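Local coordinates for protein D-alanyl-D-alanine carboxypeptidase (Enterococcus faecalis V583, PDB 5ZHW) that is a metal-dependent carboxypeptidase that cleaves the C-terminal D-alanine from peptidoglycan pentapeptides and is associated with antibiotic resistance, at residues A[159-164]-A[190-195]; A[93-98]-A[145-150]; A[98-103]-A[139-144]. All coordinates share one frame; numbering follows the deposited sequence.

Contact 1. Residues A[159-164]-A[190-195]; sequences EVYRWL and EPWHYR. With CU (copper (II) ion), chain C; DAL (D-alanine), chain E; DAL (D-alanine), chain D.
Y161 and L164, one turn apart on helix 157-167, rest on P191, W192 and Y194, which lie in and just after the ExxH motif of this M15B peptidase (E190 to H193). The arrangement is a helix packed on a face of the four-stranded antiparallel sheet, against strand 193-196 and the type I turn E190-H193 leading into it. No direct hydrogen bond joins the segments, so the evidence for the fit lies in apolar distances. The tighter, buried end is L164 with Y194: L164 CB lies 3.5 Å from Y194 CZ, and CD1 of the leucine reaches toward CE1 of the tyrosine. At the partly exposed end, P191 CB sits over one face of the Y161 ring, 4.2 Å from its centroid and 26° off the normal, a CH-pi contact. With CG anti to the carbonyl carbon (chi1 -58°), the Y161 ring also runs beside W192, pointing the same way; its CE1 lies 3.8 Å from W192 CB, and no side-chain carbons of Y161, P191 and W192 meet more closely than this across the contact.

The same turn also carries active-site residues. The indole edge of W192 faces the carbonyl of the bound D-Ala-D-Ala, and H193 ND1 binds the copper, which occupies the zinc site, at 2.0 Å. H193 CG stands anti to its backbone N (chi1 -176°), which places ND1 at the metal. E190, the inferred proton donor/acceptor, places OE1 3.3 Å from the O of the first D-alanine. One water links helix and turn: it donates to Y161 O (2.9 Å) and to P191 O (2.6 Å), and accepts from Y194 OH (2.6 Å).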
# COMPACT_ATOMS: atom_id res chain seq x y z
N GLU A 159 0.66 17.36 -0.96
CA GLU A 159 0.29 17.57 -2.37
C GLU A 159 0.25 16.24 -3.14
O GLU A 159 -0.62 16.05 -3.98
CB GLU A 159 1.25 18.55 -3.06
CG GLU A 159 1.16 19.97 -2.51
CD GLU A 159 2.33 20.88 -2.87
OE1 GLU A 159 3.42 20.40 -3.28
OE2 GLU A 159 2.16 22.12 -2.72
N VAL A 160 1.19 15.34 -2.84
CA VAL A 160 1.20 14.00 -3.45
C VAL A 160 0.03 13.15 -2.93
O VAL A 160 -0.67 12.52 -3.71
CB VAL A 160 2.56 13.29 -3.26
CG1 VAL A 160 2.49 11.82 -3.66
CG2 VAL A 160 3.62 14.00 -4.09
N TYR A 161 -0.18 13.16 -1.62
CA TYR A 161 -1.24 12.37 -1.00
C TYR A 161 -2.62 12.81 -1.49
O TYR A 161 -3.45 11.96 -1.80
CB TYR A 161 -1.18 12.43 0.53
CG TYR A 161 0.13 11.95 1.13
CD1 TYR A 161 0.91 10.98 0.49
CD2 TYR A 161 0.60 12.46 2.35
CE1 TYR A 161 2.12 10.55 1.03
CE2 TYR A 161 1.80 12.02 2.91
CZ TYR A 161 2.56 11.07 2.23
OH TYR A 161 3.76 10.59 2.72
N ARG A 162 -2.83 14.12 -1.59
CA ARG A 162 -4.07 14.67 -2.16
C ARG A 162 -4.25 14.28 -3.61
O ARG A 162 -5.32 13.83 -4.00
CB ARG A 162 -4.08 16.21 -2.03
CG ARG A 162 -5.42 16.83 -2.40
CD ARG A 162 -5.54 18.27 -1.92
NE ARG A 162 -4.86 19.22 -2.81
CZ ARG A 162 -3.70 19.85 -2.56
NH1 ARG A 162 -3.01 19.66 -1.44
NH2 ARG A 162 -3.22 20.69 -3.48
N TRP A 163 -3.21 14.46 -4.43
CA TRP A 163 -3.32 14.12 -5.84
C TRP A 163 -3.68 12.61 -6.01
O TRP A 163 -4.55 12.26 -6.81
CB TRP A 163 -2.04 14.47 -6.61
CG TRP A 163 -2.20 14.30 -8.06
CD1 TRP A 163 -2.59 15.25 -8.97
CD2 TRP A 163 -2.03 13.09 -8.80
NE1 TRP A 163 -2.64 14.72 -10.22
CE2 TRP A 163 -2.32 13.39 -10.15
CE3 TRP A 163 -1.64 11.79 -8.47
CZ2 TRP A 163 -2.25 12.43 -11.17
CZ3 TRP A 163 -1.59 10.83 -9.49
CH2 TRP A 163 -1.89 11.16 -10.82
N LEU A 164 -3.00 11.75 -5.26
CA LEU A 164 -3.25 10.31 -5.35
C LEU A 164 -4.69 9.96 -4.95
O LEU A 164 -5.39 9.21 -5.65
CB LEU A 164 -2.27 9.54 -4.47
CG LEU A 164 -0.80 9.53 -4.91
CD1 LEU A 164 0.12 9.21 -3.75
CD2 LEU A 164 -0.56 8.59 -6.08
N GLU A 190 -2.84 5.59 6.37
CA GLU A 190 -1.57 5.53 5.66
C GLU A 190 -1.77 6.13 4.26
O GLU A 190 -1.99 5.37 3.29
CB GLU A 190 -1.09 4.09 5.60
CG GLU A 190 -0.76 3.55 6.97
CD GLU A 190 -0.19 2.14 6.95
OE1 GLU A 190 -0.11 1.51 5.86
OE2 GLU A 190 0.20 1.68 8.04
N PRO A 191 -1.74 7.48 4.16
CA PRO A 191 -2.03 8.16 2.88
C PRO A 191 -1.00 7.91 1.80
O PRO A 191 -1.23 8.29 0.67
CB PRO A 191 -2.12 9.66 3.25
CG PRO A 191 -1.40 9.78 4.56
CD PRO A 191 -1.52 8.45 5.26
N TRP A 192 0.13 7.29 2.16
CA TRP A 192 1.16 6.84 1.21
C TRP A 192 0.94 5.44 0.57
O TRP A 192 1.52 5.14 -0.45
CB TRP A 192 2.54 6.86 1.88
CG TRP A 192 2.55 6.11 3.16
CD1 TRP A 192 2.66 4.78 3.31
CD2 TRP A 192 2.37 6.65 4.47
NE1 TRP A 192 2.57 4.44 4.63
CE2 TRP A 192 2.40 5.58 5.37
CE3 TRP A 192 2.21 7.94 4.98
CZ2 TRP A 192 2.27 5.76 6.76
CZ3 TRP A 192 2.07 8.12 6.36
CH2 TRP A 192 2.11 7.03 7.23
N HIS A 193 0.11 4.58 1.17
CA HIS A 193 0.04 3.17 0.73
C HIS A 193 -1.07 2.95 -0.30
O HIS A 193 -2.26 3.02 0.02
CB HIS A 193 -0.15 2.25 1.93
CG HIS A 193 -0.13 0.78 1.60
ND1 HIS A 193 0.88 -0.06 1.99
CD2 HIS A 193 -1.04 0.00 0.96
CE1 HIS A 193 0.60 -1.29 1.59
NE2 HIS A 193 -0.56 -1.28 0.96
N TYR A 194 -0.64 2.65 -1.52
CA TYR A 194 -1.52 2.42 -2.66
C TYR A 194 -1.39 0.98 -3.18
O TYR A 194 -0.29 0.45 -3.29
CB TYR A 194 -1.24 3.49 -3.75
CG TYR A 194 -1.98 4.73 -3.36
CD1 TYR A 194 -1.48 5.60 -2.37
CD2 TYR A 194 -3.24 4.97 -3.86
CE1 TYR A 194 -2.22 6.70 -1.96
CE2 TYR A 194 -3.98 6.05 -3.44
CZ TYR A 194 -3.47 6.93 -2.50
OH TYR A 194 -4.27 7.99 -2.14
N ARG A 195 -2.55 0.38 -3.47
CA ARG A 195 -2.66 -1.02 -3.86
C ARG A 195 -3.24 -1.11 -5.25
O ARG A 195 -4.27 -0.47 -5.52
CB ARG A 195 -3.57 -1.73 -2.86
CG ARG A 195 -4.17 -3.06 -3.30
CD ARG A 195 -3.13 -4.11 -3.61
NE ARG A 195 -3.78 -5.21 -4.31
CZ ARG A 195 -4.39 -6.25 -3.74
NH1 ARG A 195 -4.43 -6.41 -2.44
NH2 ARG A 195 -4.97 -7.17 -4.53
CU CU C . 2.76 0.37 2.48
N DAL E . 5.37 0.26 6.53
CA DAL E . 4.25 1.17 6.18
CB DAL E . 3.69 1.93 7.39
C DAL E . 3.13 0.41 5.43
O DAL E . 2.72 0.88 4.37
N DAL D . 2.67 -0.72 6.04
CA DAL D . 1.60 -1.63 5.50
CB DAL D . 0.39 -1.72 6.47
C DAL D . 2.18 -3.04 5.36
O DAL D . 2.91 -3.43 6.23
OXT DAL D . 1.80 -3.72 4.42
O HOH W 1 -3.39 9.54 -0.22

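Contact 2. Residues A[93-98]-A[145-150]; sequences VASGYR and AVDINA. With CU (copper (II) ion), chain C; DAL (D-alanine), chain E.
A classic beta bulge joins strand 91-95 to strand 145-150: A94 and S95 together face D147, one of the three protein ligands of the metal. The backbone bonds define it. A94 N donates to D147 O at 2.8 Å with a bent N-H...O angle of 138°, and S95 N reaches the same oxygen only weakly. In return D147 N gives S95 O a much straighter bond (2.8 Å, 169°). The register therefore slips by one residue between the V93-I148 and S95-D147 pairs.

On the D147 side of the sheet the carboxylate divides its work. OD1 binds the copper at 1.9 Å, while OD2 takes a salt bridge from R98 NH2 at 2.9 Å, with guanidinium and carboxylate planes 61° apart. R98 is extended from CG to NE and is itself steadied side-on by S95, whose OG lies near the guanidinium plane and accepts from both NE (3.0 Å) and NH2 (3.2 Å). R98 is thus the second-shell residue that orients the aspartate, and S95 OG in turn positions R98. R98 NH2 also approaches the N of the first D-alanine, 3.5 Å away. On the other face the packing is apolar, V93 CG1 against V146 CG1 at 3.9 Å.

Strand 145-150 lies inside the four-stranded antiparallel sheet, between the outer strand 91-95 and strand 193-196, and helix 157-167 packs V160 and L164 against I148.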
# COMPACT_ATOMS: atom_id res chain seq x y z
N VAL A 93 8.54 6.17 -5.47
CA VAL A 93 8.19 4.93 -4.81
C VAL A 93 9.15 4.77 -3.65
O VAL A 93 10.32 4.43 -3.86
CB VAL A 93 8.27 3.74 -5.76
CG1 VAL A 93 7.94 2.45 -5.03
CG2 VAL A 93 7.33 3.95 -6.94
N ALA A 94 8.67 5.00 -2.44
CA ALA A 94 9.50 4.84 -1.27
C ALA A 94 9.71 3.35 -0.93
O ALA A 94 10.79 2.99 -0.48
CB ALA A 94 8.90 5.57 -0.09
N SER A 95 8.71 2.51 -1.19
CA SER A 95 8.77 1.08 -0.89
C SER A 95 7.79 0.30 -1.76
O SER A 95 6.59 0.62 -1.80
CB SER A 95 8.45 0.85 0.59
OG SER A 95 8.61 -0.51 0.95
N GLY A 96 8.29 -0.71 -2.48
CA GLY A 96 7.45 -1.64 -3.24
C GLY A 96 7.50 -3.03 -2.61
O GLY A 96 7.13 -3.20 -1.45
N TYR A 97 8.01 -4.01 -3.35
CA TYR A 97 8.13 -5.37 -2.89
C TYR A 97 9.06 -5.45 -1.70
O TYR A 97 10.07 -4.77 -1.69
CB TYR A 97 8.69 -6.27 -3.99
CG TYR A 97 8.93 -7.68 -3.52
CD1 TYR A 97 7.86 -8.58 -3.39
CD2 TYR A 97 10.22 -8.13 -3.20
CE1 TYR A 97 8.07 -9.88 -2.99
CE2 TYR A 97 10.43 -9.42 -2.77
CZ TYR A 97 9.35 -10.29 -2.66
OH TYR A 97 9.56 -11.58 -2.22
N ARG A 98 8.70 -6.29 -0.73
CA ARG A 98 9.51 -6.60 0.43
C ARG A 98 9.54 -8.09 0.63
O ARG A 98 8.52 -8.77 0.50
CB ARG A 98 8.90 -6.02 1.68
CG ARG A 98 8.89 -4.50 1.73
CD ARG A 98 8.05 -4.06 2.92
NE ARG A 98 7.76 -2.64 2.87
CZ ARG A 98 6.83 -2.03 3.58
NH1 ARG A 98 6.08 -2.70 4.44
NH2 ARG A 98 6.66 -0.72 3.43
N ALA A 145 1.64 -3.54 -3.96
CA ALA A 145 1.49 -2.31 -3.17
C ALA A 145 2.75 -1.46 -3.27
O ALA A 145 3.87 -1.98 -3.26
CB ALA A 145 1.23 -2.65 -1.71
N VAL A 146 2.56 -0.15 -3.37
CA VAL A 146 3.65 0.81 -3.30
C VAL A 146 3.33 1.87 -2.26
O VAL A 146 2.17 2.29 -2.14
CB VAL A 146 3.94 1.49 -4.65
CG1 VAL A 146 4.58 0.50 -5.62
CG2 VAL A 146 2.71 2.10 -5.27
N ASP A 147 4.36 2.25 -1.49
CA ASP A 147 4.30 3.42 -0.65
C ASP A 147 4.87 4.55 -1.46
O ASP A 147 6.01 4.49 -1.90
CB ASP A 147 5.10 3.26 0.64
CG ASP A 147 4.54 2.20 1.54
OD1 ASP A 147 3.33 1.90 1.46
OD2 ASP A 147 5.31 1.64 2.32
N ILE A 148 4.04 5.56 -1.69
CA ILE A 148 4.37 6.67 -2.55
C ILE A 148 4.56 7.87 -1.64
O ILE A 148 3.69 8.14 -0.79
CB ILE A 148 3.26 6.94 -3.56
CG1 ILE A 148 3.08 5.73 -4.48
CG2 ILE A 148 3.60 8.18 -4.39
CD1 ILE A 148 1.76 5.72 -5.25
N ASN A 149 5.70 8.54 -1.80
CA ASN A 149 6.03 9.78 -1.09
C ASN A 149 6.26 10.87 -2.13
O ASN A 149 6.26 10.61 -3.33
CB ASN A 149 7.31 9.61 -0.25
CG ASN A 149 7.10 8.80 1.03
OD1 ASN A 149 5.97 8.60 1.51
ND2 ASN A 149 8.19 8.33 1.59
N ALA A 150 6.44 12.11 -1.66
CA ALA A 150 6.85 13.23 -2.52
C ALA A 150 8.35 13.23 -2.71
O ALA A 150 9.08 12.74 -1.84
CB ALA A 150 6.38 14.55 -1.93
CU CU C . 2.76 0.37 2.48
N DAL E . 5.37 0.26 6.53
CA DAL E . 4.25 1.17 6.18
CB DAL E . 3.69 1.93 7.39
C DAL E . 3.13 0.41 5.43
O DAL E . 2.72 0.88 4.37

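Contact 3. Residues A[98-103]-A[139-144]; sequences RTTEKQ and EHQLGL. With CU (copper (II) ion), chain C; DAL (D-alanine), chain D; DAL (D-alanine), chain E.
The metal and substrate pocket of this DD-peptidase is walled here by a guanidinium-imidazole stack: R98, just ahead of helix 100-116, lies flat on H140 of the SxHxxxxxxD metal-binding motif. Group centres are 3.5 Å apart and the planes differ by only 7°, with R98 CZ over the middle of the ring. Chi1 of H140 (-73°) puts CG anti to the carbonyl carbon, and the imidazole then presents NE2 to the copper at 2.1 Å. Its other nitrogen, ND1, is bonded to G96 O, which fixes the rotation of the ring. Stacked in this way, the arginine's charge probably polarises the imidazole, while its salt bridge to D147 ties two metal ligands together.

One backbone hydrogen bond joins the segments: R98 N donates to H140 O (3.2 Å) from above the carbonyl plane, 63° out of it, and G143 N reaches the same oxygen from the opposite face. Q103, a substrate-binding residue on the first turn of helix 100-116, points toward this loop and lies near the carboxylate of the second D-alanine. T99 is the N-cap of that helix, its OG1 accepting from K102 N at 3.2 Å.

Q141 lies on the partly exposed side. Its extended chain runs past R98 O, CG at 3.4 Å, and OE1 is held by G136 N. The amide NE2 is served by two waters: one donates to R98 O (3.0 Å) and accepts from Q141 NE2 (3.1 Å), while the other joins that nitrogen to T100 OG1 (2.6 Å).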
# COMPACT_ATOMS: atom_id res chain seq x y z
N ARG A 98 8.70 -6.29 -0.73
CA ARG A 98 9.51 -6.60 0.43
C ARG A 98 9.54 -8.09 0.63
O ARG A 98 8.52 -8.77 0.50
CB ARG A 98 8.90 -6.02 1.68
CG ARG A 98 8.89 -4.50 1.73
CD ARG A 98 8.05 -4.06 2.92
NE ARG A 98 7.76 -2.64 2.87
CZ ARG A 98 6.83 -2.03 3.58
NH1 ARG A 98 6.08 -2.70 4.44
NH2 ARG A 98 6.66 -0.72 3.43
N THR A 99 10.72 -8.60 0.96
CA THR A 99 10.87 -9.98 1.35
C THR A 99 10.32 -10.13 2.76
O THR A 99 9.98 -9.15 3.42
CB THR A 99 12.34 -10.41 1.32
OG1 THR A 99 13.10 -9.67 2.29
CG2 THR A 99 12.92 -10.20 -0.08
N THR A 100 10.24 -11.38 3.20
CA THR A 100 9.78 -11.72 4.54
C THR A 100 10.63 -11.04 5.57
O THR A 100 10.12 -10.30 6.42
CB THR A 100 9.82 -13.25 4.74
OG1 THR A 100 8.93 -13.84 3.80
CG2 THR A 100 9.39 -13.69 6.17
N GLU A 101 11.95 -11.24 5.47
CA GLU A 101 12.90 -10.62 6.39
C GLU A 101 12.81 -9.09 6.39
O GLU A 101 12.93 -8.48 7.46
CB GLU A 101 14.33 -11.12 6.12
CG GLU A 101 15.44 -10.46 6.95
CD GLU A 101 15.30 -10.64 8.47
OE1 GLU A 101 14.59 -11.55 8.92
OE2 GLU A 101 15.94 -9.86 9.22
N LYS A 102 12.62 -8.46 5.23
CA LYS A 102 12.47 -6.99 5.20
C LYS A 102 11.23 -6.53 5.99
O LYS A 102 11.28 -5.53 6.71
CB LYS A 102 12.39 -6.43 3.76
CG LYS A 102 12.33 -4.90 3.64
CD LYS A 102 13.47 -4.24 4.42
CE LYS A 102 13.72 -2.79 4.03
NZ LYS A 102 15.19 -2.53 3.93
N GLN A 103 10.14 -7.27 5.83
CA GLN A 103 8.89 -6.95 6.53
C GLN A 103 9.06 -7.07 8.04
O GLN A 103 8.56 -6.21 8.80
CB GLN A 103 7.75 -7.87 6.07
CG GLN A 103 6.36 -7.46 6.58
CD GLN A 103 5.90 -6.06 6.16
OE1 GLN A 103 5.11 -5.42 6.85
NE2 GLN A 103 6.36 -5.60 5.03
N GLU A 139 0.64 -6.55 2.04
CA GLU A 139 0.51 -6.39 0.60
C GLU A 139 1.83 -6.10 -0.06
O GLU A 139 1.95 -6.33 -1.25
CB GLU A 139 -0.42 -5.22 0.25
CG GLU A 139 -1.87 -5.47 0.57
CD GLU A 139 -2.77 -4.36 0.06
OE1 GLU A 139 -2.31 -3.19 -0.02
OE2 GLU A 139 -3.93 -4.69 -0.25
N HIS A 140 2.82 -5.55 0.66
CA HIS A 140 4.12 -5.32 0.04
C HIS A 140 4.80 -6.60 -0.42
O HIS A 140 5.55 -6.60 -1.38
CB HIS A 140 5.03 -4.55 0.96
CG HIS A 140 4.65 -3.12 1.08
ND1 HIS A 140 5.13 -2.16 0.22
CD2 HIS A 140 3.79 -2.49 1.91
CE1 HIS A 140 4.60 -0.99 0.54
NE2 HIS A 140 3.78 -1.17 1.55
N GLN A 141 4.49 -7.71 0.23
CA GLN A 141 5.06 -9.00 -0.14
C GLN A 141 4.42 -9.59 -1.40
O GLN A 141 4.90 -10.58 -1.91
CB GLN A 141 4.96 -9.96 1.03
CG GLN A 141 5.68 -9.46 2.26
CD GLN A 141 5.54 -10.39 3.44
OE1 GLN A 141 4.74 -10.13 4.34
NE2 GLN A 141 6.31 -11.47 3.44
N LEU A 142 3.36 -8.99 -1.90
CA LEU A 142 2.80 -9.36 -3.21
C LEU A 142 3.47 -8.67 -4.39
O LEU A 142 3.36 -9.15 -5.52
CB LEU A 142 1.34 -8.96 -3.28
CG LEU A 142 0.34 -9.61 -2.33
CD1 LEU A 142 -0.89 -8.73 -2.27
CD2 LEU A 142 -0.01 -11.01 -2.81
N GLY A 143 4.10 -7.52 -4.16
CA GLY A 143 4.53 -6.66 -5.25
C GLY A 143 3.37 -5.87 -5.85
O GLY A 143 3.54 -5.26 -6.89
N LEU A 144 2.20 -5.88 -5.19
CA LEU A 144 1.04 -5.16 -5.67
C LEU A 144 0.84 -3.83 -4.98
O LEU A 144 -0.03 -3.07 -5.39
CB LEU A 144 -0.24 -6.02 -5.50
CG LEU A 144 -0.37 -7.23 -6.44
CD1 LEU A 144 -1.72 -7.92 -6.25
CD2 LEU A 144 -0.20 -6.80 -7.89
CU CU C . 2.76 0.37 2.48
N DAL D . 2.67 -0.72 6.04
CA DAL D . 1.60 -1.63 5.50
CB DAL D . 0.39 -1.72 6.47
C DAL D . 2.18 -3.04 5.36
O DAL D . 2.91 -3.43 6.23
OXT DAL D . 1.80 -3.72 4.42
N DAL E . 5.37 0.26 6.53
CA DAL E . 4.25 1.17 6.18
CB DAL E . 3.69 1.93 7.39
C DAL E . 3.13 0.41 5.43
O DAL E . 2.72 0.88 4.37
O HOH W 2 7.73 -11.70 0.65
O HOH W 3 6.56 -14.27 4.80

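The three contacts converge on one copper ion, each supplying one protein ligand: H193 from contact 1, D147 from contact 2 and H140 from contact 3. The carbonyl O of the first D-alanine of the bound dipeptide is the fourth ligand. Contacts 1 and 2 share a sheet, with W192 O 2.8 Å from I148 N and Y194 N 2.9 Å from V146 O. Contacts 2 and 3 share R98 and meet again where G96 O lies 2.8 Å from H140 ND1. Although the centres of contacts 1 and 3 are about 19 Å apart, E139 bridges them: OE1 lies 2.8 Å from H193 NE2, and OE2 forms a salt bridge with R195 NH1.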